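Local coordinates for DNA helicase RecQ (Deinococcus radiodurans, PDB 4Q48), which probably couples ATP hydrolysis, through the catalytic core contained in this fragment, to unwinding of duplex DNA with translocation in the 3'-5' direction, at residues A[10-15]-A[23-28]; A[27-32]-A[53-58]; A[224-229]-A[309-314]. One frame throughout, in Å; residues are numbered along the deposited sequence.

Interaction 1. Residues A[10-15]-A[23-28]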
loop_
_atom_site.group_PDB
_atom_site.type_symbol
_atom_site.label_atom_id
_atom_site.label_comp_id
_atom_site.label_asym_id
_atom_site.label_seq_id
_atom_site.Cartn_x
_atom_site.Cartn_y
_atom_site.Cartn_z
ATOM N N ASP A 10 -15.160 -6.216 -27.243
ATOM C CA ASP A 10 -14.837 -7.640 -27.358
ATOM C C ASP A 10 -13.561 -8.041 -28.110
ATOM O O ASP A 10 -13.177 -9.216 -28.084
ATOM C CB ASP A 10 -16.030 -8.368 -28.001
ATOM C CG ASP A 10 -17.349 -8.059 -27.305
ATOM O OD1 ASP A 10 -17.406 -8.133 -26.055
ATOM O OD2 ASP A 10 -18.344 -7.790 -28.014
ATOM N N ARG A 11 -12.911 -7.108 -28.793
ATOM C CA ARG A 11 -11.619 -7.442 -29.366
ATOM C C ARG A 11 -10.600 -7.632 -28.250
ATOM O O ARG A 11 -9.600 -8.348 -28.412
ATOM C CB ARG A 11 -11.175 -6.362 -30.335
ATOM C CG ARG A 11 -9.796 -6.551 -30.946
ATOM C CD ARG A 11 -9.612 -5.504 -32.015
ATOM N NE ARG A 11 -10.413 -4.331 -31.674
ATOM C CZ ARG A 11 -10.047 -3.074 -31.890
ATOM N NH1 ARG A 11 -8.864 -2.811 -32.437
ATOM N NH2 ARG A 11 -10.862 -2.085 -31.540
ATOM N N ALA A 12 -10.865 -6.986 -27.117
ATOM C CA ALA A 12 -10.016 -7.129 -25.946
ATOM C C ALA A 12 -10.011 -8.576 -25.470
ATOM O O ALA A 12 -8.958 -9.168 -25.241
ATOM C CB ALA A 12 -10.480 -6.196 -24.826
ATOM N N LEU A 13 -11.206 -9.146 -25.362
ATOM C CA LEU A 13 -11.374 -10.546 -25.004
ATOM C C LEU A 13 -10.690 -11.522 -25.941
ATOM O O LEU A 13 -10.155 -12.530 -25.485
ATOM C CB LEU A 13 -12.860 -10.889 -24.905
ATOM C CG LEU A 13 -13.567 -10.244 -23.705
ATOM C CD1 LEU A 13 -15.086 -10.423 -23.785
ATOM C CD2 LEU A 13 -13.012 -10.774 -22.372
ATOM N N HIS A 14 -10.717 -11.263 -27.240
ATOM C CA HIS A 14 -10.002 -12.146 -28.158
ATOM C C HIS A 14 -8.501 -12.163 -27.848
ATOM O O HIS A 14 -7.862 -13.214 -27.896
ATOM C CB HIS A 14 -10.240 -11.736 -29.610
ATOM C CG HIS A 14 -9.443 -12.527 -30.598
ATOM N ND1 HIS A 14 -8.134 -12.230 -30.908
ATOM C CD2 HIS A 14 -9.778 -13.591 -31.366
ATOM C CE1 HIS A 14 -7.692 -13.085 -31.814
ATOM N NE2 HIS A 14 -8.671 -13.920 -32.111
ATOM N N LEU A 15 -7.941 -10.996 -27.538
ATOM C CA LEU A 15 -6.520 -10.908 -27.231
ATOM C C LEU A 15 -6.256 -11.438 -25.827
ATOM O O LEU A 15 -5.229 -12.067 -25.578
ATOM C CB LEU A 15 -6.008 -9.470 -27.373
ATOM C CG LEU A 15 -5.717 -8.985 -28.801
ATOM C CD1 LEU A 15 -5.454 -7.495 -28.817
ATOM C CD2 LEU A 15 -4.554 -9.716 -29.425
ATOM N N PRO A 23 -10.183 -16.345 -19.486
ATOM C CA PRO A 23 -11.368 -16.302 -20.364
ATOM C C PRO A 23 -12.172 -15.022 -20.214
ATOM O O PRO A 23 -13.005 -14.745 -21.074
ATOM C CB PRO A 23 -12.197 -17.513 -19.915
ATOM C CG PRO A 23 -11.225 -18.389 -19.159
ATOM C CD PRO A 23 -10.303 -17.412 -18.480
ATOM N N ALA A 24 -11.947 -14.288 -19.126
ATOM C CA ALA A 24 -12.558 -12.973 -18.930
ATOM C C ALA A 24 -11.881 -12.163 -17.818
ATOM O O ALA A 24 -11.191 -12.711 -16.954
ATOM C CB ALA A 24 -14.044 -13.121 -18.630
ATOM N N PHE A 25 -12.090 -10.855 -17.841
ATOM C CA PHE A 25 -11.431 -9.960 -16.901
ATOM C C PHE A 25 -11.778 -10.295 -15.465
ATOM O O PHE A 25 -12.764 -10.984 -15.205
ATOM C CB PHE A 25 -11.773 -8.502 -17.228
ATOM C CG PHE A 25 -11.249 -8.056 -18.565
ATOM C CD1 PHE A 25 -9.886 -8.103 -18.828
ATOM C CD2 PHE A 25 -12.108 -7.614 -19.563
ATOM C CE1 PHE A 25 -9.388 -7.710 -20.043
ATOM C CE2 PHE A 25 -11.612 -7.215 -20.791
ATOM C CZ PHE A 25 -10.245 -7.265 -21.032
ATOM N N ARG A 26 -10.968 -9.803 -14.534
ATOM C CA ARG A 26 -11.196 -10.059 -13.117
ATOM C C ARG A 26 -11.398 -8.788 -12.303
ATOM O O ARG A 26 -10.558 -7.893 -12.296
ATOM C CB ARG A 26 -10.036 -10.890 -12.553
ATOM C CG ARG A 26 -9.913 -12.204 -13.295
ATOM C CD ARG A 26 -8.634 -12.997 -13.069
ATOM N NE ARG A 26 -8.859 -14.345 -13.597
ATOM C CZ ARG A 26 -7.939 -15.297 -13.715
ATOM N NH1 ARG A 26 -6.679 -15.074 -13.333
ATOM N NH2 ARG A 26 -8.291 -16.476 -14.231
ATOM N N GLY A 27 -12.497 -8.739 -11.564
ATOM C CA GLY A 27 -12.809 -7.557 -10.790
ATOM C C GLY A 27 -13.006 -6.355 -11.695
ATOM O O GLY A 27 -13.795 -6.401 -12.640
ATOM N N VAL A 28 -12.279 -5.282 -11.414
ATOM C CA VAL A 28 -12.457 -4.028 -12.139
ATOM C C VAL A 28 -11.631 -3.889 -13.432
ATOM O O VAL A 28 -11.605 -2.811 -14.031
ATOM C CB VAL A 28 -12.126 -2.828 -11.226
ATOM C CG1 VAL A 28 -12.818 -2.982 -9.902
ATOM C CG2 VAL A 28 -10.638 -2.713 -11.010
#

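Interaction 2. Residues A[27-32]-A[53-58]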
loop_
_atom_site.group_PDB
_atom_site.type_symbol
_atom_site.label_atom_id
_atom_site.label_comp_id
_atom_site.label_asym_id
_atom_site.label_seq_id
_atom_site.Cartn_x
_atom_site.Cartn_y
_atom_site.Cartn_z
ATOM N N GLY A 27 -12.497 -8.739 -11.564
ATOM C CA GLY A 27 -12.809 -7.557 -10.790
ATOM C C GLY A 27 -13.006 -6.355 -11.695
ATOM O O GLY A 27 -13.795 -6.401 -12.640
ATOM N N VAL A 28 -12.279 -5.282 -11.414
ATOM C CA VAL A 28 -12.457 -4.028 -12.139
ATOM C C VAL A 28 -11.631 -3.889 -13.432
ATOM O O VAL A 28 -11.605 -2.811 -14.031
ATOM C CB VAL A 28 -12.126 -2.828 -11.226
ATOM C CG1 VAL A 28 -12.818 -2.982 -9.902
ATOM C CG2 VAL A 28 -10.638 -2.713 -11.010
ATOM N N GLN A 29 -10.954 -4.949 -13.870
ATOM C CA GLN A 29 -10.040 -4.797 -15.003
ATOM C C GLN A 29 -10.713 -4.562 -16.351
ATOM O O GLN A 29 -10.151 -3.876 -17.199
ATOM C CB GLN A 29 -9.139 -6.019 -15.130
ATOM C CG GLN A 29 -8.453 -6.448 -13.856
ATOM C CD GLN A 29 -7.291 -7.409 -14.130
ATOM O OE1 GLN A 29 -6.123 -7.097 -13.840
ATOM N NE2 GLN A 29 -7.605 -8.573 -14.731
ATOM N N GLY A 30 -11.919 -5.084 -16.538
ATOM C CA GLY A 30 -12.660 -4.826 -17.754
ATOM C C GLY A 30 -12.932 -3.344 -17.869
ATOM O O GLY A 30 -12.706 -2.729 -18.920
ATOM N N GLU A 31 -13.392 -2.765 -16.766
ATOM C CA GLU A 31 -13.645 -1.334 -16.714
ATOM C C GLU A 31 -12.357 -0.580 -17.018
ATOM O O GLU A 31 -12.389 0.410 -17.749
ATOM C CB GLU A 31 -14.226 -0.912 -15.349
ATOM C CG GLU A 31 -15.651 -1.431 -15.045
ATOM C CD GLU A 31 -15.730 -2.874 -14.515
ATOM O OE1 GLU A 31 -14.686 -3.556 -14.404
ATOM O OE2 GLU A 31 -16.864 -3.326 -14.209
ATOM N N ILE A 32 -11.236 -1.033 -16.448
ATOM C CA ILE A 32 -9.950 -0.360 -16.660
ATOM C C ILE A 32 -9.464 -0.414 -18.104
ATOM O O ILE A 32 -9.108 0.613 -18.691
ATOM C CB ILE A 32 -8.844 -0.939 -15.768
ATOM C CG1 ILE A 32 -9.184 -0.705 -14.289
ATOM C CG2 ILE A 32 -7.523 -0.272 -16.092
ATOM C CD1 ILE A 32 -8.125 -1.193 -13.302
ATOM N N SER A 53 -0.353 -5.735 -14.822
ATOM C CA SER A 53 0.380 -5.380 -16.032
ATOM C C SER A 53 -0.567 -5.378 -17.224
ATOM O O SER A 53 -0.408 -4.598 -18.151
ATOM C CB SER A 53 1.534 -6.336 -16.266
ATOM O OG SER A 53 2.466 -6.208 -15.216
ATOM N N LEU A 54 -1.551 -6.272 -17.174
ATOM C CA LEU A 54 -2.598 -6.409 -18.183
ATOM C C LEU A 54 -3.266 -5.075 -18.528
ATOM O O LEU A 54 -3.739 -4.855 -19.639
ATOM C CB LEU A 54 -3.651 -7.373 -17.650
ATOM C CG LEU A 54 -4.877 -7.780 -18.452
ATOM C CD1 LEU A 54 -4.475 -8.635 -19.634
ATOM C CD2 LEU A 54 -5.822 -8.534 -17.553
ATOM N N CYS A 55 -3.312 -4.202 -17.532
ATOM C CA CYS A 55 -4.045 -2.959 -17.597
ATOM C C CYS A 55 -3.410 -1.917 -18.510
ATOM O O CYS A 55 -4.055 -0.924 -18.862
ATOM C CB CYS A 55 -4.213 -2.414 -16.186
ATOM S SG CYS A 55 -5.314 -3.467 -15.186
ATOM N N TYR A 56 -2.142 -2.099 -18.859
ATOM C CA TYR A 56 -1.564 -1.250 -19.880
ATOM C C TYR A 56 -1.097 -2.055 -21.077
ATOM O O TYR A 56 -1.110 -1.558 -22.197
ATOM C CB TYR A 56 -0.418 -0.401 -19.328
ATOM C CG TYR A 56 0.745 -1.155 -18.749
ATOM C CD1 TYR A 56 1.700 -1.747 -19.567
ATOM C CD2 TYR A 56 0.919 -1.234 -17.372
ATOM C CE1 TYR A 56 2.784 -2.434 -19.020
ATOM C CE2 TYR A 56 1.996 -1.913 -16.819
ATOM C CZ TYR A 56 2.926 -2.510 -17.638
ATOM O OH TYR A 56 3.997 -3.176 -17.072
ATOM N N GLN A 57 -0.678 -3.290 -20.849
ATOM C CA GLN A 57 -0.193 -4.152 -21.924
ATOM C C GLN A 57 -1.287 -4.454 -22.934
ATOM O O GLN A 57 -1.071 -4.409 -24.140
ATOM C CB GLN A 57 0.332 -5.454 -21.340
ATOM C CG GLN A 57 1.641 -5.310 -20.600
ATOM C CD GLN A 57 2.022 -6.573 -19.867
ATOM O OE1 GLN A 57 1.169 -7.371 -19.493
ATOM N NE2 GLN A 57 3.306 -6.778 -19.693
ATOM N N LEU A 58 -2.479 -4.743 -22.432
ATOM C CA LEU A 58 -3.600 -5.077 -23.292
ATOM C C LEU A 58 -4.083 -3.827 -24.047
ATOM O O LEU A 58 -4.239 -3.873 -25.267
ATOM C CB LEU A 58 -4.721 -5.726 -22.469
ATOM C CG LEU A 58 -5.952 -6.283 -23.165
ATOM C CD1 LEU A 58 -5.588 -6.955 -24.463
ATOM C CD2 LEU A 58 -6.629 -7.274 -22.240
#

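Interaction 3. Residues A[224-229]-A[309-314]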
loop_
_atom_site.group_PDB
_atom_site.type_symbol
_atom_site.label_atom_id
_atom_site.label_comp_id
_atom_site.label_asym_id
_atom_site.label_seq_id
_atom_site.Cartn_x
_atom_site.Cartn_y
_atom_site.Cartn_z
ATOM N N THR A 224 7.981 -18.705 22.925
ATOM C CA THR A 224 7.040 -19.674 23.503
ATOM C C THR A 224 5.676 -19.619 22.808
ATOM O O THR A 224 5.064 -20.657 22.513
ATOM C CB THR A 224 6.870 -19.447 25.021
ATOM O OG1 THR A 224 8.079 -19.836 25.674
ATOM C CG2 THR A 224 5.693 -20.250 25.573
ATOM N N GLN A 225 5.204 -18.399 22.556
ATOM C CA GLN A 225 3.900 -18.197 21.946
ATOM C C GLN A 225 3.869 -18.807 20.555
ATOM O O GLN A 225 2.877 -19.438 20.165
ATOM C CB GLN A 225 3.567 -16.718 21.888
ATOM C CG GLN A 225 2.865 -16.218 23.145
ATOM C CD GLN A 225 2.833 -14.693 23.241
ATOM O OE1 GLN A 225 3.818 -14.012 22.913
ATOM N NE2 GLN A 225 1.721 -14.160 23.724
ATOM N N LEU A 226 4.974 -18.620 19.831
ATOM C CA LEU A 226 5.073 -19.024 18.449
ATOM C C LEU A 226 5.008 -20.521 18.310
ATOM O O LEU A 226 4.262 -21.051 17.479
ATOM C CB LEU A 226 6.368 -18.510 17.833
ATOM C CG LEU A 226 6.595 -19.050 16.419
ATOM C CD1 LEU A 226 5.577 -18.452 15.487
ATOM C CD2 LEU A 226 8.012 -18.788 15.876
ATOM N N LEU A 227 5.798 -21.201 19.124
ATOM C CA LEU A 227 5.889 -22.643 19.084
ATOM C C LEU A 227 4.533 -23.211 19.415
ATOM O O LEU A 227 4.051 -24.148 18.768
ATOM C CB LEU A 227 6.970 -23.147 20.040
ATOM C CG LEU A 227 7.178 -24.653 20.063
ATOM C CD1 LEU A 227 7.448 -25.123 18.650
ATOM C CD2 LEU A 227 8.383 -24.941 20.920
ATOM N N HIS A 228 3.892 -22.645 20.425
ATOM C CA HIS A 228 2.577 -23.155 20.731
ATOM C C HIS A 228 1.671 -22.991 19.483
ATOM O O HIS A 228 0.936 -23.907 19.124
ATOM C CB HIS A 228 1.964 -22.442 21.915
ATOM C CG HIS A 228 0.613 -22.963 22.254
ATOM N ND1 HIS A 228 -0.542 -22.252 22.018
ATOM C CD2 HIS A 228 0.223 -24.148 22.782
ATOM C CE1 HIS A 228 -1.584 -22.970 22.394
ATOM N NE2 HIS A 228 -1.148 -24.125 22.864
ATOM N N PHE A 229 1.775 -21.846 18.802
ATOM C CA PHE A 229 1.007 -21.587 17.591
ATOM C C PHE A 229 1.317 -22.627 16.522
ATOM O O PHE A 229 0.422 -23.260 15.969
ATOM C CB PHE A 229 1.308 -20.157 17.074
ATOM C CG PHE A 229 0.752 -19.852 15.698
ATOM C CD1 PHE A 229 -0.608 -19.879 15.461
ATOM C CD2 PHE A 229 1.607 -19.517 14.651
ATOM C CE1 PHE A 229 -1.115 -19.597 14.210
ATOM C CE2 PHE A 229 1.106 -19.230 13.378
ATOM C CZ PHE A 229 -0.251 -19.256 13.157
ATOM N N ALA A 309 4.339 -15.518 10.391
ATOM C CA ALA A 309 4.478 -15.048 11.754
ATOM C C ALA A 309 5.326 -13.793 11.833
ATOM O O ALA A 309 6.433 -13.753 11.298
ATOM C CB ALA A 309 5.090 -16.140 12.622
ATOM N N HIS A 310 4.835 -12.785 12.556
ATOM C CA HIS A 310 5.649 -11.607 12.822
ATOM C C HIS A 310 6.009 -11.556 14.302
ATOM O O HIS A 310 5.130 -11.471 15.160
ATOM C CB HIS A 310 4.920 -10.339 12.383
ATOM C CG HIS A 310 5.039 -10.054 10.916
ATOM N ND1 HIS A 310 4.090 -10.455 9.995
ATOM C CD2 HIS A 310 6.004 -9.415 10.209
ATOM C CE1 HIS A 310 4.466 -10.066 8.789
ATOM N NE2 HIS A 310 5.619 -9.429 8.894
ATOM N N LEU A 311 7.306 -11.608 14.600
ATOM C CA LEU A 311 7.746 -11.649 15.987
ATOM C C LEU A 311 8.240 -10.265 16.387
ATOM O O LEU A 311 8.649 -10.027 17.532
ATOM C CB LEU A 311 8.845 -12.693 16.149
ATOM C CG LEU A 311 8.306 -14.109 16.330
ATOM C CD1 LEU A 311 9.436 -15.132 16.329
ATOM C CD2 LEU A 311 7.476 -14.231 17.580
ATOM N N ASP A 312 8.177 -9.352 15.424
ATOM C CA ASP A 312 8.459 -7.944 15.645
ATOM C C ASP A 312 7.554 -7.139 14.725
ATOM O O ASP A 312 6.970 -7.681 13.777
ATOM C CB ASP A 312 9.931 -7.573 15.361
ATOM C CG ASP A 312 10.918 -8.328 16.218
ATOM O OD1 ASP A 312 10.856 -8.214 17.464
ATOM O OD2 ASP A 312 11.788 -9.011 15.631
ATOM N N LEU A 313 7.426 -5.850 15.014
ATOM C CA LEU A 313 6.659 -4.970 14.156
ATOM C C LEU A 313 7.327 -4.837 12.806
ATOM O O LEU A 313 8.544 -4.639 12.724
ATOM C CB LEU A 313 6.498 -3.608 14.795
ATOM C CG LEU A 313 5.398 -3.505 15.834
ATOM C CD1 LEU A 313 5.372 -2.071 16.360
ATOM C CD2 LEU A 313 4.070 -3.908 15.220
ATOM N N PRO A 314 6.532 -4.926 11.735
ATOM C CA PRO A 314 7.055 -4.639 10.404
ATOM C C PRO A 314 7.390 -3.155 10.304
ATOM O O PRO A 314 7.056 -2.424 11.230
ATOM C CB PRO A 314 5.897 -5.001 9.485
ATOM C CG PRO A 314 4.850 -5.593 10.353
ATOM C CD PRO A 314 5.079 -5.136 11.718
#

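Interaction 1. Residues A[10-15]-A[23-28]
Leu13 and Phe25 bury most of the surface in this contact, with Ala12 as the third main contributor. They join helix 10-20 to the loop that leads into helix 29-37. Helix 10-20 and the loop after it correspond, as in other RecQ helicases, to motif 0, which probably contacts the adenine end of the nucleotide. Ala24 and Arg26 of this loop belong to the ADP site seen in this protein, although no nucleotide is bound to this chain.

The contact is mainly apolar: no hydrogen bond crosses it, and the two segments bury 156 Å² in sum. The backbones stay apart, their nearest CA atoms, those of Leu13 and Ala24, being 6.6 Å from each other, so side chains bridge the interval. The phenyl of Phe25 reaches back toward the helix. Its CG stands anti to its own carbonyl carbon (chi1 -65°), which brings the far end of the ring to the helix although the CB bond does not point there. CZ leads and meets Ala12 CB at 3.9 Å; the methyl lies at the ring edge, in plane, and not over a face. Beyond these segments the same ring rests on Leu16 and His9 and on Leu58 of helix 50-62, which ties the loop to the helix following the P-loop.

Leu13 leaves its helix without aiming straight at the loop, yet one branch closes the interval. Its CD2 methyl lies 4.1 Å from Phe25 CE2, approaching the ring at a slant. That methyl also touches main chain, with Ala24 CA at 4.1 Å and the carbonyl oxygen of Pro23 at 4.2 Å from Leu13 CD2.

Interaction 2. Residues A[27-32]-A[53-58]
Ile32 and Cys55 form the apolar half of this contact, and Ile32 can be followed outward from its backbone. Its CB bond points toward helix 50-62, matching the nearest backbone approach of 6.5 Å between Ile32 CA and Cys55 CA. At the branch, CG2 stands anti to the backbone N and meets Cys55 CB at 3.9 Å. The same methyl lies 4.0 Å from Cys55 SG. The other branch runs extended (chi2 -178°), and its tip, CD1, reaches Cys55 SG at 4.1 Å. The thiol thus packs against both branches.

One helical turn earlier, Gln29 crosses Leu54 at about a right angle, its CD 3.9 Å from Leu54 CD2; the amide orientation is uncertain in the model. Gln29, probably the conserved glutamine of motif 0, belongs with Ser53 to the ADP site seen in this protein, empty of nucleotide in this chain. At Gln29, an alanine would probably leave Leu54 CD2 without the group that crosses it and the ADP site without one of its side chains.

No hydrogen bond crosses the contact. Helix 29-37 also lies against Phe203 of edge strand 202-204 through Ile32, while helix 50-62 rests on Leu179 of strand 176-180 through Cys55 and on Leu16 and Trp20 of helix 10-20 through Leu54.

Interaction 3. Residues A[224-229]-A[309-314]
Leu226 reaches from helix 222-233 to Ala309 in strand 305-310 and Leu311 just after it, each delta methyl taking a different one. CD1 meets Ala309 CB at 3.7 Å, and CD2 meets Leu311 CD1 at 3.9 Å. The two leucine side chains cross at about a right angle and touch through one methyl of each. Having CG anti to the backbone N (chi1 173°) sends the fork of Leu226 to the strand, where Leu226 CA and Ala309 CA are 7.8 Å apart. With no hydrogen bond between the segments, the contact is hydrophobic and buried.

This is helix-on-sheet packing in the second RecA-like domain of the helicase core. Helix 222-233 is the connection of a beta-alpha-beta crossover from strand 212-218 to strand 238-242, and it lies over the parallel sheet that includes strand 305-310. Val241 of the adjacent strand 238-242 touches all three residues and completes the apolar patch.

Further out, the Gln225 side chain ties helix 222-233 to the residues before it, hydrogen-bonding Leu218 O and Asp220 N. Ala309 is held in the sheet by backbone bonds to Ile240 and Tyr242, and Leu311 O accepts a hydrogen bond from Lys219 NZ.

Interactions 1 and 2 adjoin: they share Gly27 and Val28, and their centres lie about 8 Å apart. They also touch directly, Phe25 CE1 lying 3.6 Å from Leu58 CD2 and Leu15 CB 3.9 Å from Leu58 CD1. Together they join helices 10-20, 29-37 and 50-62, and between them they hold Ala24, Arg26, Gln29 and Ser53 of the ADP site, which is not occupied in this chain. Interaction 3 belongs to the other RecA-like domain, away from the annotated sites. Its centre is about 42 Å from that of interaction 1 and about 38 Å from that of interaction 2, and its nearest atoms remain about 24 Å from interaction 2.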